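Local coordinates for translation initiation factor eIF2 assembly protein (Schizosaccharomyces pombe, PDB 4ZGP) that acts as an ATP-dependent folding chaperone that binds the gamma subunit of eIF2 and allows it to assemble with the alpha and beta subunits, at residues 56-59 / 60-64; 49-52 / 53-57; 149-152 / 153-157; 91-95 / 96-100. All blocks are in the same frame, centred on the assembly; numbering follows the deposited sequence.

Contact 1. Residues 56-59 / 60-64; sequences ATVL and KYLHE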
loop_
_atom_site.group_PDB
_atom_site.type_symbol
_atom_site.label_atom_id
_atom_site.label_comp_id
_atom_site.label_asym_id
_atom_site.label_seq_id
_atom_site.Cartn_x
_atom_site.Cartn_y
_atom_site.Cartn_z
ATOM N N ALA A 56 1.111 -15.182 16.581
ATOM C CA ALA A 56 0.490 -14.501 17.709
ATOM C C ALA A 56 1.488 -13.732 18.583
ATOM O O ALA A 56 1.149 -12.677 19.128
ATOM C CB ALA A 56 -0.280 -15.503 18.558
ATOM N N THR A 57 2.709 -14.246 18.734
ATOM C CA THR A 57 3.679 -13.543 19.573
ATOM C C THR A 57 4.123 -12.253 18.886
ATOM O O THR A 57 4.421 -11.266 19.552
ATOM C CB THR A 57 4.916 -14.406 19.913
ATOM O OG1 THR A 57 5.657 -14.705 18.723
ATOM C CG2 THR A 57 4.478 -15.703 20.583
ATOM N N VAL A 58 4.153 -12.263 17.554
ATOM C CA VAL A 58 4.444 -11.051 16.800
ATOM C C VAL A 58 3.316 -10.036 17.011
ATOM O O VAL A 58 3.558 -8.853 17.284
ATOM C CB VAL A 58 4.636 -11.348 15.287
ATOM C CG1 VAL A 58 4.621 -10.063 14.463
ATOM C CG2 VAL A 58 5.941 -12.096 15.051
ATOM N N LEU A 59 2.085 -10.515 16.893
ATOM C CA LEU A 59 0.901 -9.684 17.060
ATOM C C LEU A 59 0.904 -9.033 18.436
ATOM O O LEU A 59 0.606 -7.847 18.580
ATOM C CB LEU A 59 -0.355 -10.533 16.858
ATOM C CG LEU A 59 -1.702 -9.877 16.585
ATOM C CD1 LEU A 59 -1.557 -8.822 15.521
ATOM C CD2 LEU A 59 -2.690 -10.944 16.142
ATOM N N LYS A 60 1.276 -9.817 19.440
ATOM C CA LYS A 60 1.318 -9.351 20.821
ATOM C C LYS A 60 2.346 -8.225 20.987
ATOM O O LYS A 60 2.063 -7.190 21.588
ATOM C CB LYS A 60 1.629 -10.531 21.748
ATOM C CG LYS A 60 1.253 -10.335 23.216
ATOM C CD LYS A 60 2.392 -9.710 24.013
ATOM C CE LYS A 60 2.247 -9.998 25.505
ATOM N NZ LYS A 60 0.916 -9.573 26.030
ATOM N N TYR A 61 3.535 -8.434 20.431
ATOM C CA TYR A 61 4.602 -7.439 20.455
ATOM C C TYR A 61 4.215 -6.127 19.762
ATOM O O TYR A 61 4.597 -5.048 20.217
ATOM C CB TYR A 61 5.854 -8.041 19.811
ATOM C CG TYR A 61 7.011 -7.102 19.565
ATOM C CD1 TYR A 61 7.997 -6.916 20.521
ATOM C CD2 TYR A 61 7.143 -6.441 18.353
ATOM C CE1 TYR A 61 9.067 -6.077 20.284
ATOM C CE2 TYR A 61 8.198 -5.604 18.111
ATOM C CZ TYR A 61 9.164 -5.427 19.074
ATOM O OH TYR A 61 10.224 -4.591 18.821
ATOM N N LEU A 62 3.451 -6.212 18.671
ATOM C CA LEU A 62 3.132 -5.014 17.891
ATOM C C LEU A 62 2.181 -4.043 18.594
ATOM O O LEU A 62 2.114 -2.870 18.229
ATOM C CB LEU A 62 2.533 -5.401 16.541
ATOM C CG LEU A 62 3.494 -6.038 15.539
ATOM C CD1 LEU A 62 2.756 -6.350 14.242
ATOM C CD2 LEU A 62 4.697 -5.133 15.280
ATOM N N HIS A 63 1.450 -4.525 19.594
ATOM C CA HIS A 63 0.526 -3.668 20.347
ATOM C C HIS A 63 1.177 -2.847 21.486
ATOM O O HIS A 63 0.488 -2.115 22.188
ATOM C CB HIS A 63 -0.612 -4.515 20.927
ATOM C CG HIS A 63 -1.713 -4.804 19.951
ATOM N ND1 HIS A 63 -1.876 -6.036 19.354
ATOM C CD2 HIS A 63 -2.710 -4.021 19.474
ATOM C CE1 HIS A 63 -2.925 -6.000 18.551
ATOM N NE2 HIS A 63 -3.449 -4.789 18.605
ATOM N N GLU A 64 2.489 -2.962 21.662
ATOM C CA GLU A 64 3.183 -2.253 22.743
ATOM C C GLU A 64 3.346 -0.763 22.471
ATOM O O GLU A 64 3.890 -0.380 21.438
ATOM C CB GLU A 64 4.567 -2.857 22.973
ATOM C CG GLU A 64 4.563 -4.294 23.448
ATOM C CD GLU A 64 5.962 -4.790 23.748
ATOM O OE1 GLU A 64 6.135 -6.018 23.905
ATOM O OE2 GLU A 64 6.886 -3.949 23.830
#

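Contact 2. Residues 49-52 / 53-57; sequences KVIK and PIPAT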
loop_
_atom_site.group_PDB
_atom_site.type_symbol
_atom_site.label_atom_id
_atom_site.label_comp_id
_atom_site.label_asym_id
_atom_site.label_seq_id
_atom_site.Cartn_x
_atom_site.Cartn_y
_atom_site.Cartn_z
ATOM N N LYS A 49 6.632 -11.983 0.151
ATOM C CA LYS A 49 6.196 -13.169 0.884
ATOM C C LYS A 49 5.157 -12.764 1.891
ATOM O O LYS A 49 5.242 -11.691 2.495
ATOM C CB LYS A 49 7.362 -13.858 1.612
ATOM C CG LYS A 49 8.465 -14.353 0.697
ATOM C CD LYS A 49 8.089 -15.666 0.028
ATOM C CE LYS A 49 9.230 -16.204 -0.829
ATOM N NZ LYS A 49 8.898 -17.524 -1.446
ATOM N N VAL A 50 4.161 -13.614 2.083
ATOM C CA VAL A 50 3.141 -13.322 3.072
ATOM C C VAL A 50 3.115 -14.363 4.180
ATOM O O VAL A 50 2.998 -15.558 3.915
ATOM C CB VAL A 50 1.735 -13.231 2.422
ATOM C CG1 VAL A 50 0.710 -12.842 3.453
ATOM C CG2 VAL A 50 1.747 -12.206 1.312
ATOM N N ILE A 51 3.230 -13.904 5.420
ATOM C CA ILE A 51 3.049 -14.788 6.568
ATOM C C ILE A 51 1.646 -14.625 7.140
ATOM O O ILE A 51 1.319 -13.601 7.734
ATOM C CB ILE A 51 4.094 -14.510 7.649
ATOM C CG1 ILE A 51 5.488 -14.763 7.083
ATOM C CG2 ILE A 51 3.833 -15.396 8.869
ATOM C CD1 ILE A 51 6.612 -14.269 7.988
ATOM N N LYS A 52 0.809 -15.642 6.944
ATOM C CA LYS A 52 -0.605 -15.538 7.251
ATOM C C LYS A 52 -1.142 -16.880 7.754
ATOM O O LYS A 52 -0.940 -17.900 7.107
ATOM C CB LYS A 52 -1.385 -15.092 6.014
ATOM C CG LYS A 52 -2.841 -14.723 6.280
ATOM C CD LYS A 52 -3.566 -14.449 4.967
ATOM C CE LYS A 52 -5.027 -14.033 5.180
ATOM N NZ LYS A 52 -5.164 -12.825 6.037
ATOM N N PRO A 53 -1.802 -16.879 8.918
ATOM C CA PRO A 53 -1.958 -15.685 9.756
ATOM C C PRO A 53 -0.655 -15.261 10.424
ATOM O O PRO A 53 0.308 -16.025 10.482
ATOM C CB PRO A 53 -2.987 -16.114 10.802
ATOM C CG PRO A 53 -2.900 -17.594 10.836
ATOM C CD PRO A 53 -2.560 -18.027 9.443
ATOM N N ILE A 54 -0.628 -14.027 10.898
ATOM C CA ILE A 54 0.540 -13.498 11.583
ATOM C C ILE A 54 0.745 -14.264 12.892
ATOM O O ILE A 54 -0.219 -14.545 13.602
ATOM C CB ILE A 54 0.378 -11.969 11.836
ATOM C CG1 ILE A 54 1.688 -11.344 12.303
ATOM C CG2 ILE A 54 -0.767 -11.686 12.814
ATOM C CD1 ILE A 54 1.673 -9.848 12.199
ATOM N N PRO A 55 1.998 -14.650 13.192
ATOM C CA PRO A 55 2.282 -15.333 14.462
ATOM C C PRO A 55 1.794 -14.523 15.649
ATOM O O PRO A 55 2.024 -13.317 15.700
ATOM C CB PRO A 55 3.805 -15.456 14.459
ATOM C CG PRO A 55 4.155 -15.543 13.002
ATOM C CD PRO A 55 3.166 -14.638 12.293
ATOM N N ALA A 56 1.111 -15.182 16.581
ATOM C CA ALA A 56 0.490 -14.501 17.709
ATOM C C ALA A 56 1.488 -13.732 18.583
ATOM O O ALA A 56 1.149 -12.677 19.128
ATOM C CB ALA A 56 -0.280 -15.503 18.558
ATOM N N THR A 57 2.709 -14.246 18.734
ATOM C CA THR A 57 3.679 -13.543 19.573
ATOM C C THR A 57 4.123 -12.253 18.886
ATOM O O THR A 57 4.421 -11.266 19.552
ATOM C CB THR A 57 4.916 -14.406 19.913
ATOM O OG1 THR A 57 5.657 -14.705 18.723
ATOM C CG2 THR A 57 4.478 -15.703 20.583
#

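Contact 3. Residues 149-152 / 153-157; sequences DFVA and HDLNH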
loop_
_atom_site.group_PDB
_atom_site.type_symbol
_atom_site.label_atom_id
_atom_site.label_comp_id
_atom_site.label_asym_id
_atom_site.label_seq_id
_atom_site.Cartn_x
_atom_site.Cartn_y
_atom_site.Cartn_z
ATOM N N ASP A 149 2.083 4.556 13.185
ATOM C CA ASP A 149 0.669 4.908 13.375
ATOM C C ASP A 149 -0.225 4.172 12.371
ATOM O O ASP A 149 -1.356 3.765 12.687
ATOM C CB ASP A 149 0.436 6.419 13.199
ATOM C CG ASP A 149 1.209 7.274 14.204
ATOM O OD1 ASP A 149 1.231 6.930 15.401
ATOM O OD2 ASP A 149 1.793 8.296 13.781
ATOM N N PHE A 150 0.267 4.053 11.140
ATOM C CA PHE A 150 -0.497 3.412 10.079
ATOM C C PHE A 150 -0.719 1.957 10.413
ATOM O O PHE A 150 -1.824 1.449 10.271
ATOM C CB PHE A 150 0.219 3.538 8.730
ATOM C CG PHE A 150 0.261 4.940 8.190
ATOM C CD1 PHE A 150 -0.855 5.753 8.246
ATOM C CD2 PHE A 150 1.416 5.443 7.616
ATOM C CE1 PHE A 150 -0.818 7.056 7.739
ATOM C CE2 PHE A 150 1.461 6.746 7.115
ATOM C CZ PHE A 150 0.342 7.549 7.180
ATOM N N VAL A 151 0.343 1.286 10.852
ATOM C CA VAL A 151 0.253 -0.125 11.224
ATOM C C VAL A 151 -0.715 -0.290 12.395
ATOM O O VAL A 151 -1.537 -1.202 12.408
ATOM C CB VAL A 151 1.652 -0.710 11.577
ATOM C CG1 VAL A 151 1.521 -2.073 12.215
ATOM C CG2 VAL A 151 2.520 -0.785 10.326
ATOM N N ALA A 152 -0.631 0.625 13.358
ATOM C CA ALA A 152 -1.523 0.623 14.511
ATOM C C ALA A 152 -2.972 0.801 14.077
ATOM O O ALA A 152 -3.881 0.237 14.684
ATOM C CB ALA A 152 -1.124 1.727 15.507
ATOM N N HIS A 153 -3.184 1.588 13.029
ATOM C CA HIS A 153 -4.533 1.762 12.513
ATOM C C HIS A 153 -5.070 0.472 11.892
ATOM O O HIS A 153 -6.252 0.149 12.052
ATOM C CB HIS A 153 -4.600 2.892 11.487
ATOM C CG HIS A 153 -6.001 3.242 11.102
ATOM N ND1 HIS A 153 -6.813 4.033 11.891
ATOM C CD2 HIS A 153 -6.756 2.867 10.042
ATOM C CE1 HIS A 153 -7.994 4.159 11.312
ATOM N NE2 HIS A 153 -7.987 3.459 10.191
ATOM N N ASP A 154 -4.202 -0.257 11.193
ATOM C CA ASP A 154 -4.570 -1.568 10.661
ATOM C C ASP A 154 -4.998 -2.508 11.782
ATOM O O ASP A 154 -5.969 -3.261 11.651
ATOM C CB ASP A 154 -3.393 -2.223 9.922
ATOM C CG ASP A 154 -3.161 -1.660 8.518
ATOM O OD1 ASP A 154 -3.705 -0.593 8.161
ATOM O OD2 ASP A 154 -2.381 -2.296 7.780
ATOM N N LEU A 155 -4.226 -2.482 12.868
ATOM C CA LEU A 155 -4.407 -3.413 13.980
ATOM C C LEU A 155 -5.655 -3.136 14.824
ATOM O O LEU A 155 -6.252 -4.064 15.376
ATOM C CB LEU A 155 -3.162 -3.387 14.886
ATOM C CG LEU A 155 -1.985 -4.208 14.355
ATOM C CD1 LEU A 155 -0.827 -4.195 15.328
ATOM C CD2 LEU A 155 -2.409 -5.647 14.053
ATOM N N ASN A 156 -6.056 -1.875 14.917
ATOM C CA ASN A 156 -7.111 -1.496 15.859
ATOM C C ASN A 156 -8.372 -0.866 15.252
ATOM O O ASN A 156 -9.417 -0.834 15.898
ATOM C CB ASN A 156 -6.536 -0.526 16.897
ATOM C CG ASN A 156 -5.335 -1.097 17.630
ATOM O OD1 ASN A 156 -5.367 -2.230 18.108
ATOM N ND2 ASN A 156 -4.259 -0.314 17.711
ATOM N N HIS A 157 -8.282 -0.348 14.030
ATOM C CA HIS A 157 -9.372 0.455 13.490
ATOM C C HIS A 157 -9.699 0.195 12.026
ATOM O O HIS A 157 -10.355 1.022 11.398
ATOM C CB HIS A 157 -9.053 1.946 13.640
ATOM C CG HIS A 157 -8.861 2.386 15.056
ATOM N ND1 HIS A 157 -9.870 2.331 15.997
ATOM C CD2 HIS A 157 -7.776 2.886 15.695
ATOM C CE1 HIS A 157 -9.411 2.777 17.154
ATOM N NE2 HIS A 157 -8.145 3.123 16.996
#

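Contact 4. Residues 91-95 / 96-100; sequences YYPER and EAIQL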
loop_
_atom_site.group_PDB
_atom_site.type_symbol
_atom_site.label_atom_id
_atom_site.label_comp_id
_atom_site.label_asym_id
_atom_site.label_seq_id
_atom_site.Cartn_x
_atom_site.Cartn_y
_atom_site.Cartn_z
ATOM N N TYR A 91 9.105 -7.457 26.293
ATOM C CA TYR A 91 8.593 -8.586 25.520
ATOM C C TYR A 91 9.153 -8.607 24.099
ATOM O O TYR A 91 9.457 -7.564 23.523
ATOM C CB TYR A 91 7.067 -8.556 25.469
ATOM C CG TYR A 91 6.471 -9.762 24.788
ATOM C CD1 TYR A 91 6.335 -10.965 25.467
ATOM C CD2 TYR A 91 6.055 -9.705 23.459
ATOM C CE1 TYR A 91 5.794 -12.080 24.849
ATOM C CE2 TYR A 91 5.514 -10.815 22.828
ATOM C CZ TYR A 91 5.386 -12.002 23.532
ATOM O OH TYR A 91 4.848 -13.115 22.925
ATOM N N TYR A 92 9.283 -9.808 23.544
ATOM C CA TYR A 92 9.798 -9.991 22.198
ATOM C C TYR A 92 9.277 -11.318 21.654
ATOM O O TYR A 92 9.106 -12.269 22.418
ATOM C CB TYR A 92 11.324 -9.957 22.204
ATOM C CG TYR A 92 11.945 -9.696 20.855
ATOM C CD1 TYR A 92 11.927 -8.422 20.296
ATOM C CD2 TYR A 92 12.550 -10.724 20.139
ATOM C CE1 TYR A 92 12.501 -8.177 19.064
ATOM C CE2 TYR A 92 13.126 -10.490 18.909
ATOM C CZ TYR A 92 13.099 -9.216 18.374
ATOM O OH TYR A 92 13.678 -8.984 17.144
ATOM N N PRO A 93 8.999 -11.387 20.338
ATOM C CA PRO A 93 8.415 -12.612 19.774
ATOM C C PRO A 93 9.310 -13.843 19.963
ATOM O O PRO A 93 10.523 -13.688 20.117
ATOM C CB PRO A 93 8.265 -12.273 18.286
ATOM C CG PRO A 93 8.130 -10.771 18.263
ATOM C CD PRO A 93 9.057 -10.296 19.346
ATOM N N GLU A 94 8.718 -15.035 19.946
ATOM C CA GLU A 94 9.480 -16.270 20.147
ATOM C C GLU A 94 10.378 -16.570 18.948
ATOM O O GLU A 94 10.138 -16.083 17.840
ATOM C CB GLU A 94 8.538 -17.443 20.414
ATOM C CG GLU A 94 7.719 -17.889 19.213
ATOM C CD GLU A 94 6.751 -19.013 19.563
ATOM O OE1 GLU A 94 6.747 -20.045 18.853
ATOM O OE2 GLU A 94 5.993 -18.861 20.548
ATOM N N ARG A 95 11.413 -17.374 19.176
ATOM C CA ARG A 95 12.453 -17.590 18.175
ATOM C C ARG A 95 11.906 -18.156 16.872
ATOM O O ARG A 95 12.427 -17.863 15.794
ATOM C CB ARG A 95 13.545 -18.518 18.728
ATOM C CG ARG A 95 14.663 -18.782 17.725
ATOM C CD ARG A 95 15.829 -19.587 18.291
ATOM N NE ARG A 95 16.613 -20.160 17.198
ATOM C CZ ARG A 95 17.581 -19.512 16.555
ATOM N NH1 ARG A 95 18.225 -20.104 15.560
ATOM N NH2 ARG A 95 17.903 -18.270 16.905
ATOM N N GLU A 96 10.859 -18.969 16.973
ATOM C CA GLU A 96 10.279 -19.618 15.808
ATOM C C GLU A 96 9.777 -18.573 14.814
ATOM O O GLU A 96 9.988 -18.685 13.600
ATOM C CB GLU A 96 9.135 -20.552 16.226
ATOM C CG GLU A 96 9.582 -21.852 16.901
ATOM C CD GLU A 96 9.712 -21.757 18.424
ATOM O OE1 GLU A 96 9.546 -20.655 18.995
ATOM O OE2 GLU A 96 9.980 -22.802 19.058
ATOM N N ALA A 97 9.122 -17.551 15.350
ATOM C CA ALA A 97 8.611 -16.449 14.546
ATOM C C ALA A 97 9.756 -15.650 13.940
ATOM O O ALA A 97 9.719 -15.296 12.761
ATOM C CB ALA A 97 7.735 -15.557 15.381
ATOM N N ILE A 98 10.772 -15.365 14.751
ATOM C CA ILE A 98 11.944 -14.642 14.277
ATOM C C ILE A 98 12.627 -15.387 13.122
ATOM O O ILE A 98 13.023 -14.770 12.129
ATOM C CB ILE A 98 12.975 -14.416 15.411
ATOM C CG1 ILE A 98 12.333 -13.663 16.576
ATOM C CG2 ILE A 98 14.194 -13.645 14.890
ATOM C CD1 ILE A 98 11.829 -12.294 16.223
ATOM N N GLN A 99 12.785 -16.704 13.252
ATOM C CA GLN A 99 13.425 -17.479 12.184
ATOM C C GLN A 99 12.569 -17.511 10.914
ATOM O O GLN A 99 13.095 -17.471 9.788
ATOM C CB GLN A 99 13.710 -18.905 12.659
ATOM C CG GLN A 99 14.740 -18.996 13.772
ATOM C CD GLN A 99 16.088 -18.435 13.368
ATOM O OE1 GLN A 99 16.539 -18.639 12.241
ATOM N NE2 GLN A 99 16.734 -17.723 14.288
ATOM N N LEU A 100 11.257 -17.569 11.104
ATOM C CA LEU A 100 10.310 -17.565 9.990
ATOM C C LEU A 100 10.442 -16.274 9.189
ATOM O O LEU A 100 10.523 -16.283 7.957
ATOM C CB LEU A 100 8.879 -17.728 10.509
ATOM C CG LEU A 100 7.786 -18.087 9.498
ATOM C CD1 LEU A 100 8.230 -19.239 8.612
ATOM C CD2 LEU A 100 6.495 -18.451 10.223
#

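Contact 1. Residues 56-59 / 60-64
Val58 lies alongside Leu62 one turn further on in the helix, the two side chains pointing the same way and meeting at Val58 CG1 and Leu62 CD1, 4.2 Å apart. In Val58 the CG1 methyl is anti to the backbone N (chi1 167°), which carries it forward along the helix to that leucine branch. Both residues are buried, and branched apolar chains suit a face packed on helix 138-146, where Val58 touches Leu142 and Leu62 touches Leu145. Leu62 also covers backbone: its CG stands 3.3 Å from Val58 O, the same carbonyl that receives Leu62 N at 3.0 Å.

At the C-terminal end of the helix, Leu59 O accepts a weak bond from Leu62 N, and a second bond comes from a side chain, with His63 ND1 donating at 3.2 Å. Here the N-H...O angle is 139°, and the nitrogen sits well above the carbonyl plane, 39° out of it. The imidazole thus folds back over the last turn and takes up a carbonyl for which the backbone offers only that weak bond.

Histidine fits this place because its far nitrogen, NE2, makes a weak hydrogen bond to Asn156 OD1 of helix 149-157. With ND1 donating to a carbonyl at the negative end of the helix dipole, any positive charge on the ring would probably be stabilised.

Contact 2. Residues 49-52 / 53-57
The cis peptide between Lys52 and Pro53 is the flat group here. On one side of its C-N bond the alpha carbons of the two residues are brought together, 2.9 Å from CA to CA; on the other side Pro53 CD lies next to Lys52 O. With these two residues at its centre, the chain from Ile51 to Ile54 makes a type VIb beta turn. The CG2 methyl of Ile51 meets CD of the puckered Pro55 ring, 3.6 Å away, the two side chains crossing at about a right angle.

Lys52 CG is anti to the backbone N (chi1 -170°), which sets it 3.7 Å from Pro53 CA. Beyond CG the lysine runs out extended and bends only at its last torsion, where NZ forms a salt bridge with Glu179 and a hydrogen bond with Ser177. A long chain suits this exposed site, since its methylenes lie against Pro53 while its charge is used at Glu179.

The Ile51 methyl also passes 3.9 Å from Pro53 O, and so fills the inner side of the bend from strand 48-51 to helix 56-62. Pro55 occupies the N-cap position of that helix, and its ring rests on Ala97 as well. Neither proline has an N-H to donate, and the two halves share no hydrogen bond: the cis bond and the Ile51-Pro55 contact shape the turn, while backbone bonds from Ile51 to Leu180 and from Ile54 to Phe178 anchor it.

Contact 3. Residues 149-152 / 153-157
Residues Asp149 to His157 form successive helical turns in which His153 N, Asp154 N and Leu155 N bond to Asp149 O, Phe150 O and Val151 O, at 2.9 to 3.1 Å; the following bond, from Asn156 N to Ala152 O, is weak. Near this looser end Asn156 adopts a phi of -120°. Its CG is anti to the carbonyl carbon (chi1 -56°), beside the backbone N, which turns the amide back along the helix until ND2 lies 3.1 Å from Ala152 O. The small Ala152 lets that amide pass near its CB.

On the buried side Val151 CG1 and Leu155 CD1 approach to 4.4 Å, a loose apolar contact between residues one turn apart. On another side the His153 ring carries His157 CB over one face, 3.3 Å above the plane and offset toward the rim.

Asp154 is buried, its CB 3.3 Å from Val151 O, and its carboxylate is satisfied beyond the helix: OD1 bonds Ser119 OG, while OD2 takes the backbone N-H of Trp118, an ATP-binding residue. An aspartate here can hold both groups at once, consistent with a second-shell role in positioning the loop that carries Trp118. Phe150, in the first turn, makes a cation-pi contact with Lys122, another ATP-binding residue, its side chain about 6 Å from the bound ADP.

Helix 149-157 therefore joins two neighbours: the loop with Trp118 and Lys122, met by Phe150 and Asp154, and helix 56-62, whose Leu59 and Leu62 pack on Leu155.

Contact 4. Residues 91-95 / 96-100
Ile98 begins with its CB 3.5 Å from Arg95 O, continues with CG1 at the same distance from Glu94 O, and ends with CD1 against Tyr92 CE2, also 3.5 Å away. Its CG1 is anti to the carbonyl carbon (chi1 -57°), beside the backbone N, and so reaches back past the start of the helix. There CD1 also meets Pro93 CB at 4.1 Å, while the Tyr92 ring is approached obliquely and bears Pro93 CD over one face. A branched apolar chain suits this spot, because Leu142 of helix 138-146 packs on it too.

At the surface, the Gln99 amide lies over one face of the Arg95 guanidinium, with Gln99 NE2 3.0 Å from Arg95 CZ and the planes 36° apart. Gln99 NE2 and the arginine nitrogens are all donors as modelled, so the amide nitrogen covers the guanidinium face without a hydrogen bond. With an alanine in place of Gln99, the Arg95 guanidinium would probably lose its amide cover and be left to turn more freely. Nearby, Glu94 OE1 and Glu96 OE1 come within 2.9 Å, which would be unfavourable if both carboxylates were charged.

Glu94 holds the N-cap position, and its O receives Ile98 N in the carbonyl plane at 3.2 Å, opening the run of helical bonds. Pro93, just before the N-cap, touching Ile98, four residues beyond it, is the pairing of a hydrophobic staple at a helix N terminus.

How the contacts relate
From the N terminus, contact 2 (49-52/53-57) comes first and leads the edge strand 48-51 of the three-stranded antiparallel sheet into helix 56-62. Contact 1 (56-59/60-64) takes over at once, sharing Ala56 and Thr57, and ends that helix. After an unmodelled stretch, contact 4 (91-95/96-100) starts helix 95-107 against the same helix, with Thr57 OG1 weakly bonded to Glu94 N. Contact 3 (149-152/153-157) comes last and packs on contact 1 from another side. All four are local turns in series, so none encloses or crosses another. Helix 56-62 is the hub, joining the strand, helix 95-107 and helix 149-157, the last of which reaches close to the bound ADP.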